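Local coordinates for protein beta-galactosidase (Geobacillus stearothermophilus, PDB 4OIF) that probably hydrolyses terminal non-reducing beta-D-galactose residues from beta-D-galactosides, as a zinc-binding, homotrimeric family 42 glycoside hydrolase, at residues R106-A109 and A110-Q114; S127-R130 and E131-H135; C163-N166 and L167-E170; T199-D202 and W203-E207; N221-W224 and K225-V228. One frame throughout, in Å; residues are numbered along the deposited sequence.

Interaction 1: R106-A109 and A110-Q114; sequences RVNA and ARVRQ
Asn108 and Val112 face each other across a tight reversal, joined twice: the backbone N of Asn108 donates to Val112 O (2.8 Å), and the asparagine side chain returns to the same residue. Its path shows how an amide can brace a turn from inside. CB and CG run beside the Val112 carbonyl, with chi1 at 63° setting CG between the backbone N and the carbonyl carbon of Asn108. From there OD1 accepts from Val112 N at 2.7 Å, the donor tilted from the amide's carbonyl plane, while ND2 lies against Val112 CB at 3.7 Å. The two side chains stand side by side and point the same way.

One residue out, Val107 CG2 sits over the centre of the Arg113 guanidinium face, 3.4 Å from Arg113 CZ; bends at chi2 and chi3 bring that chain back to the valine, and its NH1 bonds to Leu105 O. At the tip, Arg111 NH1 reaches Ala109 O at 2.9 Å, and the guanidinium has a further partner in Ser208 O. Gln114 N closes the open end with a nearly straight bond to Arg106 O. A type I turn from Asn108 to Arg111, whose last residue has positive phi (67°), closed by the Asn108–Val112 pair, is typical of a 3:5 hairpin with a type I turn and G1 bulge, here with short, irregular arms and a single bridge, Val107 with Arg113.

Interaction 2: S127-R130 and E131-H135; sequences SVYR and EKTQH
Thr133 lays its methyl over the ring of Tyr129, one helical turn earlier, and the conformations of both residues are needed for that meeting. The tyrosine CG stands opposite its own backbone N (chi1 -159°), which puts one face of the ring within reach of the threonine methyl. Thr133, with chi1 at 59°, has OG1 in the crowded position between its N and carbonyl carbon and leaves CG2 for the ring. CG2 lies 3.6 Å from the ring centroid in a CH-pi contact, displaced toward the rim so that Tyr129 CZ is its nearest ring atom, at 3.5 Å; the two side chains cross at about a right angle. Beyond the ring, Tyr129 OH bonds to Ser90 O.

The same rotamer points the threonine hydroxyl back at the preceding turn. OG1 is 2.8 Å from Tyr129 O and 3.1 Å from Arg130 O, two acceptors for one proton, and Tyr129 O also receives the backbone N of Thr133. Glu131 behaves differently: CG lies against Ser127 O at 3.2 Å, and an extended chain then carries the carboxylate onward. Arg130, extended from CG to NE, sends its guanidinium out to Phe124 O and to Ser234 OG, the latter on helix 218-246. Regular bonds such as Lys132 N to Val128 O (2.9 Å) run beneath these side chains. Side chains paired four residues apart, with a hydroxyl folded back to the carbonyls of the previous turn, one of which it can serve at a time, are typical of an alpha helix, here the opening turns of helix 127-144 in the TIM-barrel domain.

Interaction 3: C163-N166 and L167-E170; sequences CHCN and LCQE. With ZN (zinc ion), chain D.
Gln169 NE2 lies at the edge of the His164 ring, near its plane, while Trp224 stacks on that imidazole. Gln169 NE2 then donates to His164 O at 2.8 Å, with an N-H...O angle of 179°. The oxygen lies in the amide plane, yet the donor stands above the carbonyl plane of His164. A bend at chi2 (-67°) folds the glutamine back to this carbonyl, and Ser208 OG bonds both NE2 and His164 ND1. With an alanine in place of the glutamine, His164 O would probably lose this donor and the loop before the helix would be freer to shift.

Alongside, zinc is held by Cys163 SG and Cys165 SG, each at 2.4 Å, and by Cys168 SG at 2.2 Å, with Cys123 completing the four-cysteine site. Cys165 is also the N-cap of the helix: its SG accepts from Cys168 N at 3.6 Å, so one sulfur serves both metal and helix start. A similar but weak bond joins Cys165 N to Cys163 SG.

The site thus lies where the loop following barrel strand 150-154 enters helix 166-179, close to the start of helix 127-144 and packed against helix 218-246 through Trp224.

Interaction 4: T199-D202 and W203-E207; sequences TYTD and WSQIE
Asp202 is extended (phi -159°) and the chain after it coils through helical angles at 203-205, letting Gln205 N return to Asp202 O at 2.9 Å. The side chains on both sides of this change of direction show how a loop without regular structure can fold on itself. Gln205 reaches back, extended beyond CG, and its amide meets Thr201 at both ends: OE1 accepts from Thr201 N at 2.8 Å, and NE2 donates to Thr201 OG1 at 3.2 Å with that oxygen in the amide plane. A weak bond from Asp202 N gives OE1 a second donor. Replacing Gln205 by an alanine is likely to cost Thr201 N its acceptor and Thr201 OG1 its donor, leaving the chain at Thr201 less firmly tied.

Asp202 closes an Asx turn. Its OD1 takes both Ser204 N, at 2.9 Å, and Ser204 OG, at 2.7 Å, which approach from opposite faces of the carboxylate plane. Tyr200 contributes an apolar surface: Ile206 CG1 lies 3.6 Å from the ring centroid, over its centre, while Gln205 CB comes to the ring edge. A water links Tyr200 OH to the backbone N of Glu207.

In the fold, this loop lies between helices 184-191 and 218-246 in the chain. Ile206 and Trp203 each pack on Leu176 of helix 166-179 and Leu187 of helix 184-191, and Ser204 OG also bonds to Gln99 of a neighbouring subunit, placing the loop at a trimer interface.

Interaction 5: N221-W224 and K225-V228; sequences NLDW and KRFV
Leu222, with CG opposite the backbone N (chi1 -176°), starts away from the next turn, but its end comes back to Arg226, whose chain, extended from CG to NE, crosses it obliquely. The result is a leucine under a charged plane: Leu222 CG sits over one face of the guanidinium, toward its rim, 3.3 Å from Arg226 NH1. The same nitrogen makes a salt bridge with Asp223 OD1 at 3.0 Å. The carboxylate oxygen lies at the edge of the guanidinium, in its plane, and is met on its anti side, somewhat out of the carboxylate plane; the two planes are 52° apart. Each charge has further partners. Asp223 OD1 also pairs with Lys179, and OD2 with Tyr180 and Trp191, while Arg226 NE pairs with Glu420 and NH2 bonds to Glu508 O. With these polar ends buried, the network is likely to keep both charged groups fixed in rotation.

Such i to i+3 and i to i+4 spacing is the grammar of an alpha helix, here helix 218-246, which leads into strand 252-259 of the TIM barrel and packs against helix 166-179 on one side and helix 419-427, in the trimerisation region, on another.

Aromatic groups occupy the adjoining surface. Trp224 and Phe227 meet obliquely, their planes at 34°, with Trp224 CZ3 3.5 Å from Phe227 CD2. Val228 CG2 comes over the indole instead, 3.8 Å from the centroid of its five-membered ring, in a CH-pi contact. At the rim of the indole, Trp224 NE1 donates to Glu162 OE2, and Phe172 packs on the ring system edge-to-face.

All five are local contacts inside the TIM-barrel domain, yet their chemistry follows depth. Interactions 3 and 5 are buried: a cysteine-bound metal and a helix face of aromatic side chains with a charge network. Interaction 1, at the surface, and interaction 4, partly buried, are loops beside other subunits that mix backbone bonds with side-chain-to-backbone ones. Interaction 2, partly buried, is helical like interaction 5, but rests on a hydroxyl and a methyl rather than ions. Interaction 3 is the hub. Val107 O of interaction 1 probably bonds to His164 N, Gln169 packs on Glu207 of interaction 4, and Cys168 O nears Phe227 of interaction 5; interaction 2 stays about 5 Å away at nearest atoms.

Interaction 1: R106-A109 and A110-Q114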
# COMPACT_ATOMS: atom_id res chain seq x y z
N ARG A 106 11.42 -20.23 -11.77
CA ARG A 106 11.27 -18.94 -12.46
C ARG A 106 12.21 -17.84 -11.98
O ARG A 106 12.62 -17.79 -10.82
CB ARG A 106 9.84 -18.43 -12.32
CG ARG A 106 8.81 -19.18 -13.13
CD ARG A 106 7.41 -18.62 -12.86
NE ARG A 106 6.43 -19.11 -13.83
CZ ARG A 106 5.13 -18.85 -13.79
NH1 ARG A 106 4.63 -18.09 -12.81
NH2 ARG A 106 4.32 -19.33 -14.73
N VAL A 107 12.53 -16.95 -12.90
CA VAL A 107 13.14 -15.68 -12.56
C VAL A 107 12.06 -14.63 -12.75
O VAL A 107 11.51 -14.51 -13.85
CB VAL A 107 14.35 -15.38 -13.46
CG1 VAL A 107 14.89 -14.01 -13.18
CG2 VAL A 107 15.43 -16.44 -13.26
N ASN A 108 11.72 -13.87 -11.69
CA ASN A 108 10.62 -12.92 -11.83
C ASN A 108 11.03 -11.70 -12.64
O ASN A 108 12.14 -11.67 -13.19
CB ASN A 108 10.04 -12.50 -10.48
CG ASN A 108 11.04 -11.76 -9.61
OD1 ASN A 108 12.11 -11.34 -10.05
ND2 ASN A 108 10.68 -11.60 -8.34
N ALA A 109 10.15 -10.72 -12.71
CA ALA A 109 10.40 -9.53 -13.53
C ALA A 109 11.59 -8.74 -13.00
O ALA A 109 12.36 -8.18 -13.78
CB ALA A 109 9.16 -8.66 -13.59
N ALA A 110 11.73 -8.71 -11.67
CA ALA A 110 12.84 -8.00 -11.02
C ALA A 110 14.14 -8.79 -11.08
O ALA A 110 15.10 -8.44 -10.42
CB ALA A 110 12.50 -7.70 -9.58
N ARG A 111 14.13 -9.87 -11.87
CA ARG A 111 15.28 -10.75 -12.09
C ARG A 111 15.71 -11.56 -10.84
O ARG A 111 16.84 -12.05 -10.76
CB ARG A 111 16.46 -9.94 -12.65
CG ARG A 111 16.11 -9.10 -13.90
CD ARG A 111 15.31 -9.92 -14.92
NE ARG A 111 15.49 -9.44 -16.29
CZ ARG A 111 14.54 -8.84 -17.01
NH1 ARG A 111 13.32 -8.66 -16.49
NH2 ARG A 111 14.80 -8.45 -18.26
N VAL A 112 14.80 -11.73 -9.89
CA VAL A 112 15.04 -12.63 -8.77
C VAL A 112 14.69 -14.08 -9.13
O VAL A 112 13.60 -14.38 -9.62
CB VAL A 112 14.21 -12.21 -7.54
CG1 VAL A 112 14.44 -13.18 -6.40
CG2 VAL A 112 14.56 -10.80 -7.13
N ARG A 113 15.64 -14.98 -8.90
CA ARG A 113 15.36 -16.40 -9.02
C ARG A 113 14.53 -16.87 -7.81
O ARG A 113 14.87 -16.60 -6.66
CB ARG A 113 16.65 -17.22 -9.11
CG ARG A 113 16.42 -18.71 -9.25
CD ARG A 113 15.94 -19.09 -10.65
NE ARG A 113 17.02 -18.98 -11.63
CZ ARG A 113 16.97 -19.46 -12.87
NH1 ARG A 113 15.88 -20.10 -13.30
NH2 ARG A 113 18.00 -19.32 -13.68
N GLN A 114 13.45 -17.58 -8.09
CA GLN A 114 12.57 -18.07 -7.05
C GLN A 114 13.09 -19.36 -6.44
O GLN A 114 13.84 -20.10 -7.08
CB GLN A 114 11.17 -18.29 -7.62
CG GLN A 114 10.62 -17.10 -8.36
CD GLN A 114 10.21 -15.99 -7.44
OE1 GLN A 114 9.23 -16.10 -6.71
NE2 GLN A 114 10.95 -14.89 -7.47

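Interaction 2: S127-R130 and E131-H135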
# COMPACT_ATOMS: atom_id res chain seq x y z
N SER A 127 14.13 -26.68 -21.20
CA SER A 127 14.00 -27.88 -22.01
C SER A 127 13.80 -29.09 -21.12
O SER A 127 13.12 -30.07 -21.50
CB SER A 127 15.22 -28.07 -22.91
OG SER A 127 16.41 -28.18 -22.16
N VAL A 128 14.37 -29.02 -19.92
CA VAL A 128 14.26 -30.10 -18.97
C VAL A 128 12.80 -30.27 -18.53
O VAL A 128 12.29 -31.39 -18.49
CB VAL A 128 15.15 -29.84 -17.76
CG1 VAL A 128 14.72 -30.69 -16.57
CG2 VAL A 128 16.60 -30.09 -18.13
N TYR A 129 12.13 -29.17 -18.21
CA TYR A 129 10.77 -29.29 -17.72
C TYR A 129 9.83 -29.72 -18.84
O TYR A 129 8.90 -30.51 -18.62
CB TYR A 129 10.30 -27.98 -17.08
CG TYR A 129 9.14 -28.24 -16.16
CD1 TYR A 129 9.27 -29.15 -15.11
CD2 TYR A 129 7.92 -27.62 -16.35
CE1 TYR A 129 8.21 -29.42 -14.27
CE2 TYR A 129 6.86 -27.88 -15.50
CZ TYR A 129 7.01 -28.78 -14.47
OH TYR A 129 5.95 -29.03 -13.62
N ARG A 130 10.08 -29.23 -20.05
CA ARG A 130 9.32 -29.64 -21.22
C ARG A 130 9.44 -31.15 -21.45
O ARG A 130 8.43 -31.84 -21.68
CB ARG A 130 9.77 -28.85 -22.46
CG ARG A 130 9.18 -27.46 -22.50
CD ARG A 130 9.81 -26.57 -23.55
NE ARG A 130 9.20 -25.24 -23.53
CZ ARG A 130 8.30 -24.80 -24.41
NH1 ARG A 130 7.92 -25.59 -25.41
NH2 ARG A 130 7.80 -23.58 -24.30
N GLU A 131 10.67 -31.65 -21.34
CA GLU A 131 10.92 -33.09 -21.50
C GLU A 131 10.33 -33.96 -20.38
O GLU A 131 9.73 -35.01 -20.66
CB GLU A 131 12.42 -33.34 -21.63
CG GLU A 131 12.96 -32.91 -22.99
CD GLU A 131 14.49 -32.95 -23.08
OE1 GLU A 131 15.13 -33.61 -22.23
OE2 GLU A 131 15.04 -32.31 -24.01
N LYS A 132 10.48 -33.55 -19.13
CA LYS A 132 9.96 -34.36 -18.03
C LYS A 132 8.43 -34.38 -18.02
O LYS A 132 7.82 -35.45 -17.80
CB LYS A 132 10.52 -33.86 -16.70
CG LYS A 132 12.03 -34.05 -16.55
CD LYS A 132 12.39 -35.01 -15.43
CE LYS A 132 13.89 -35.32 -15.40
NZ LYS A 132 14.35 -36.17 -16.56
N THR A 133 7.81 -33.22 -18.29
CA THR A 133 6.36 -33.19 -18.32
C THR A 133 5.85 -33.98 -19.53
O THR A 133 4.90 -34.76 -19.41
CB THR A 133 5.80 -31.75 -18.36
OG1 THR A 133 6.30 -31.07 -19.50
CG2 THR A 133 6.19 -31.00 -17.09
N GLN A 134 6.48 -33.80 -20.69
CA GLN A 134 6.04 -34.59 -21.83
C GLN A 134 6.18 -36.08 -21.55
O GLN A 134 5.32 -36.87 -21.93
CB GLN A 134 6.81 -34.24 -23.09
CG GLN A 134 6.13 -34.83 -24.32
CD GLN A 134 6.95 -34.73 -25.59
OE1 GLN A 134 7.70 -35.64 -25.93
NE2 GLN A 134 6.79 -33.62 -26.30
N HIS A 135 7.25 -36.48 -20.86
CA HIS A 135 7.48 -37.90 -20.62
C HIS A 135 6.46 -38.51 -19.65
O HIS A 135 5.90 -39.59 -19.91
CB HIS A 135 8.88 -38.13 -20.08
CG HIS A 135 9.19 -39.57 -19.82
ND1 HIS A 135 9.14 -40.53 -20.81
CD2 HIS A 135 9.49 -40.23 -18.67
CE1 HIS A 135 9.43 -41.71 -20.29
NE2 HIS A 135 9.65 -41.55 -18.99

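Interaction 3: C163-N166 and L167-E170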
# COMPACT_ATOMS: atom_id res chain seq x y z
N CYS A 163 8.27 -15.94 -16.95
CA CYS A 163 9.64 -16.13 -16.49
C CYS A 163 10.57 -15.25 -17.31
O CYS A 163 10.37 -15.07 -18.51
CB CYS A 163 10.05 -17.61 -16.58
SG CYS A 163 11.71 -17.92 -15.95
N HIS A 164 11.60 -14.72 -16.65
CA HIS A 164 12.50 -13.74 -17.23
C HIS A 164 13.95 -14.20 -17.20
O HIS A 164 14.86 -13.39 -17.36
CB HIS A 164 12.40 -12.41 -16.49
CG HIS A 164 11.04 -11.80 -16.53
ND1 HIS A 164 10.71 -10.76 -17.38
CD2 HIS A 164 9.92 -12.06 -15.80
CE1 HIS A 164 9.45 -10.42 -17.18
NE2 HIS A 164 8.95 -11.19 -16.23
N CYS A 165 14.17 -15.49 -16.98
CA CYS A 165 15.52 -16.04 -16.95
C CYS A 165 16.19 -15.88 -18.31
O CYS A 165 15.54 -15.48 -19.29
CB CYS A 165 15.50 -17.51 -16.53
SG CYS A 165 14.94 -18.66 -17.77
N ASN A 166 17.48 -16.22 -18.39
CA ASN A 166 18.21 -15.98 -19.62
C ASN A 166 17.75 -16.90 -20.76
O ASN A 166 17.83 -16.51 -21.94
CB ASN A 166 19.72 -16.11 -19.38
CG ASN A 166 20.28 -14.98 -18.52
OD1 ASN A 166 19.76 -13.86 -18.51
ND2 ASN A 166 21.34 -15.28 -17.78
N LEU A 167 17.21 -18.07 -20.41
CA LEU A 167 16.62 -18.97 -21.39
C LEU A 167 15.43 -18.29 -22.07
O LEU A 167 15.30 -18.27 -23.30
CB LEU A 167 16.18 -20.26 -20.71
CG LEU A 167 17.31 -21.08 -20.09
CD1 LEU A 167 16.81 -22.47 -19.73
CD2 LEU A 167 18.48 -21.16 -21.05
N CYS A 168 14.57 -17.73 -21.23
CA CYS A 168 13.41 -16.98 -21.68
C CYS A 168 13.78 -15.70 -22.42
O CYS A 168 13.07 -15.29 -23.34
CB CYS A 168 12.50 -16.68 -20.48
SG CYS A 168 11.65 -18.17 -19.80
N GLN A 169 14.88 -15.05 -22.03
CA GLN A 169 15.32 -13.84 -22.73
C GLN A 169 15.71 -14.21 -24.15
O GLN A 169 15.36 -13.51 -25.12
CB GLN A 169 16.52 -13.19 -22.01
CG GLN A 169 16.23 -12.75 -20.58
CD GLN A 169 15.25 -11.61 -20.49
OE1 GLN A 169 15.13 -10.81 -21.42
NE2 GLN A 169 14.53 -11.53 -19.38
N GLU A 170 16.45 -15.32 -24.27
CA GLU A 170 16.86 -15.75 -25.59
C GLU A 170 15.66 -16.15 -26.43
O GLU A 170 15.57 -15.78 -27.61
CB GLU A 170 17.89 -16.88 -25.50
CG GLU A 170 19.33 -16.38 -25.66
CD GLU A 170 19.52 -15.51 -26.91
OE1 GLU A 170 18.92 -15.83 -27.97
OE2 GLU A 170 20.25 -14.49 -26.84
ZN ZN D . 12.59 -18.98 -17.95

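Interaction 4: T199-D202 and W203-E207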
# COMPACT_ATOMS: atom_id res chain seq x y z
N THR A 199 16.56 3.41 -28.82
CA THR A 199 16.79 2.67 -30.06
C THR A 199 17.78 1.52 -29.87
O THR A 199 18.89 1.69 -29.35
CB THR A 199 17.32 3.58 -31.18
OG1 THR A 199 16.46 4.73 -31.31
CG2 THR A 199 17.38 2.82 -32.50
N TYR A 200 17.37 0.33 -30.30
CA TYR A 200 18.21 -0.85 -30.15
C TYR A 200 19.09 -1.02 -31.37
O TYR A 200 18.60 -0.95 -32.50
CB TYR A 200 17.36 -2.10 -29.93
CG TYR A 200 16.53 -2.08 -28.67
CD1 TYR A 200 17.11 -2.26 -27.42
CD2 TYR A 200 15.16 -1.87 -28.73
CE1 TYR A 200 16.35 -2.25 -26.25
CE2 TYR A 200 14.39 -1.86 -27.58
CZ TYR A 200 14.98 -2.05 -26.34
OH TYR A 200 14.22 -2.03 -25.20
N THR A 201 20.37 -1.26 -31.16
CA THR A 201 21.29 -1.42 -32.29
C THR A 201 21.82 -2.85 -32.39
O THR A 201 22.63 -3.15 -33.27
CB THR A 201 22.46 -0.41 -32.20
OG1 THR A 201 22.96 -0.35 -30.86
CG2 THR A 201 21.99 0.97 -32.62
N ASP A 202 21.36 -3.73 -31.52
CA ASP A 202 21.67 -5.15 -31.62
C ASP A 202 20.63 -5.94 -30.85
O ASP A 202 20.23 -5.53 -29.75
CB ASP A 202 23.07 -5.46 -31.07
CG ASP A 202 23.55 -6.87 -31.41
OD1 ASP A 202 23.23 -7.83 -30.67
OD2 ASP A 202 24.24 -7.02 -32.44
N TRP A 203 20.20 -7.06 -31.41
CA TRP A 203 19.19 -7.92 -30.79
C TRP A 203 19.55 -8.35 -29.37
O TRP A 203 18.66 -8.60 -28.55
CB TRP A 203 18.95 -9.16 -31.64
CG TRP A 203 18.32 -8.88 -32.95
CD1 TRP A 203 18.96 -8.78 -34.15
CD2 TRP A 203 16.93 -8.65 -33.21
NE1 TRP A 203 18.05 -8.51 -35.15
CE2 TRP A 203 16.80 -8.42 -34.60
CE3 TRP A 203 15.79 -8.61 -32.40
CZ2 TRP A 203 15.57 -8.16 -35.19
CZ3 TRP A 203 14.56 -8.35 -33.00
CH2 TRP A 203 14.46 -8.13 -34.38
N SER A 204 20.83 -8.46 -29.08
CA SER A 204 21.28 -8.84 -27.74
C SER A 204 20.93 -7.80 -26.68
O SER A 204 20.98 -8.08 -25.49
CB SER A 204 22.78 -9.08 -27.73
OG SER A 204 23.49 -7.88 -28.00
N GLN A 205 20.59 -6.58 -27.11
CA GLN A 205 20.29 -5.53 -26.15
C GLN A 205 18.87 -5.64 -25.63
O GLN A 205 18.59 -5.24 -24.51
CB GLN A 205 20.49 -4.15 -26.77
CG GLN A 205 21.95 -3.77 -27.01
CD GLN A 205 22.08 -2.73 -28.10
OE1 GLN A 205 21.07 -2.24 -28.62
NE2 GLN A 205 23.31 -2.41 -28.47
N ILE A 206 17.98 -6.20 -26.43
CA ILE A 206 16.58 -6.30 -26.04
C ILE A 206 16.35 -7.33 -24.93
O ILE A 206 16.66 -8.50 -25.09
CB ILE A 206 15.71 -6.66 -27.24
CG1 ILE A 206 15.87 -5.59 -28.32
CG2 ILE A 206 14.26 -6.81 -26.80
CD1 ILE A 206 15.30 -5.97 -29.68
N GLU A 207 15.84 -6.89 -23.79
CA GLU A 207 15.44 -7.81 -22.73
C GLU A 207 13.99 -7.55 -22.35
O GLU A 207 13.43 -6.51 -22.70
CB GLU A 207 16.38 -7.71 -21.51
CG GLU A 207 17.01 -6.33 -21.27
CD GLU A 207 18.29 -6.39 -20.41
OE1 GLU A 207 18.66 -5.37 -19.79
OE2 GLU A 207 18.94 -7.46 -20.38
O HOH W 1 14.53 -4.09 -23.81

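Interaction 5: N221-W224 and K225-V228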
# COMPACT_ATOMS: atom_id res chain seq x y z
N ASN A 221 6.30 -3.90 -23.77
CA ASN A 221 5.40 -4.51 -22.79
C ASN A 221 4.36 -5.43 -23.46
O ASN A 221 4.14 -6.59 -23.03
CB ASN A 221 4.70 -3.41 -21.98
CG ASN A 221 5.68 -2.50 -21.27
OD1 ASN A 221 6.77 -2.93 -20.89
ND2 ASN A 221 5.30 -1.25 -21.08
N LEU A 222 3.76 -4.90 -24.52
CA LEU A 222 2.76 -5.61 -25.31
C LEU A 222 3.34 -6.88 -25.93
O LEU A 222 2.83 -7.99 -25.71
CB LEU A 222 2.21 -4.68 -26.39
CG LEU A 222 1.06 -5.16 -27.28
CD1 LEU A 222 -0.14 -5.62 -26.46
CD2 LEU A 222 0.66 -4.04 -28.23
N ASP A 223 4.41 -6.73 -26.70
CA ASP A 223 5.06 -7.88 -27.31
C ASP A 223 5.51 -8.90 -26.26
O ASP A 223 5.46 -10.10 -26.53
CB ASP A 223 6.26 -7.46 -28.17
CG ASP A 223 5.86 -7.12 -29.60
OD1 ASP A 223 4.69 -7.36 -29.95
OD2 ASP A 223 6.71 -6.63 -30.36
N TRP A 224 5.92 -8.46 -25.08
CA TRP A 224 6.27 -9.40 -24.01
C TRP A 224 5.03 -10.18 -23.57
O TRP A 224 5.09 -11.39 -23.42
CB TRP A 224 6.91 -8.70 -22.81
CG TRP A 224 7.16 -9.65 -21.64
CD1 TRP A 224 6.49 -9.67 -20.44
CD2 TRP A 224 8.12 -10.71 -21.58
NE1 TRP A 224 6.98 -10.68 -19.64
CE2 TRP A 224 7.98 -11.33 -20.31
CE3 TRP A 224 9.08 -11.19 -22.46
CZ2 TRP A 224 8.76 -12.40 -19.91
CZ3 TRP A 224 9.86 -12.27 -22.06
CH2 TRP A 224 9.70 -12.86 -20.80
N LYS A 225 3.90 -9.52 -23.37
CA LYS A 225 2.69 -10.27 -23.03
C LYS A 225 2.33 -11.29 -24.13
O LYS A 225 1.97 -12.44 -23.83
CB LYS A 225 1.53 -9.32 -22.75
CG LYS A 225 1.73 -8.50 -21.48
CD LYS A 225 0.54 -7.59 -21.18
CE LYS A 225 0.70 -6.88 -19.84
NZ LYS A 225 1.45 -5.59 -19.92
N ARG A 226 2.44 -10.87 -25.39
CA ARG A 226 2.17 -11.77 -26.51
C ARG A 226 3.11 -12.98 -26.47
O ARG A 226 2.69 -14.11 -26.67
CB ARG A 226 2.32 -11.05 -27.84
CG ARG A 226 1.24 -10.03 -28.15
CD ARG A 226 1.64 -9.16 -29.33
NE ARG A 226 0.53 -8.36 -29.84
CZ ARG A 226 0.64 -7.10 -30.26
NH1 ARG A 226 1.81 -6.47 -30.23
NH2 ARG A 226 -0.43 -6.45 -30.70
N PHE A 227 4.38 -12.74 -26.19
CA PHE A 227 5.34 -13.83 -26.12
C PHE A 227 5.03 -14.74 -24.96
O PHE A 227 5.24 -15.93 -25.05
CB PHE A 227 6.77 -13.32 -25.99
CG PHE A 227 7.74 -14.37 -25.52
CD1 PHE A 227 8.24 -15.31 -26.40
CD2 PHE A 227 8.12 -14.45 -24.20
CE1 PHE A 227 9.12 -16.29 -25.98
CE2 PHE A 227 8.99 -15.43 -23.76
CZ PHE A 227 9.49 -16.35 -24.66
N VAL A 228 4.56 -14.19 -23.86
CA VAL A 228 4.21 -15.00 -22.70
C VAL A 228 3.09 -15.96 -23.09
O VAL A 228 3.15 -17.18 -22.79
CB VAL A 228 3.80 -14.11 -21.50
CG1 VAL A 228 3.13 -14.95 -20.42
CG2 VAL A 228 5.03 -13.36 -20.96
O HOH W 2 4.31 -6.36 -19.70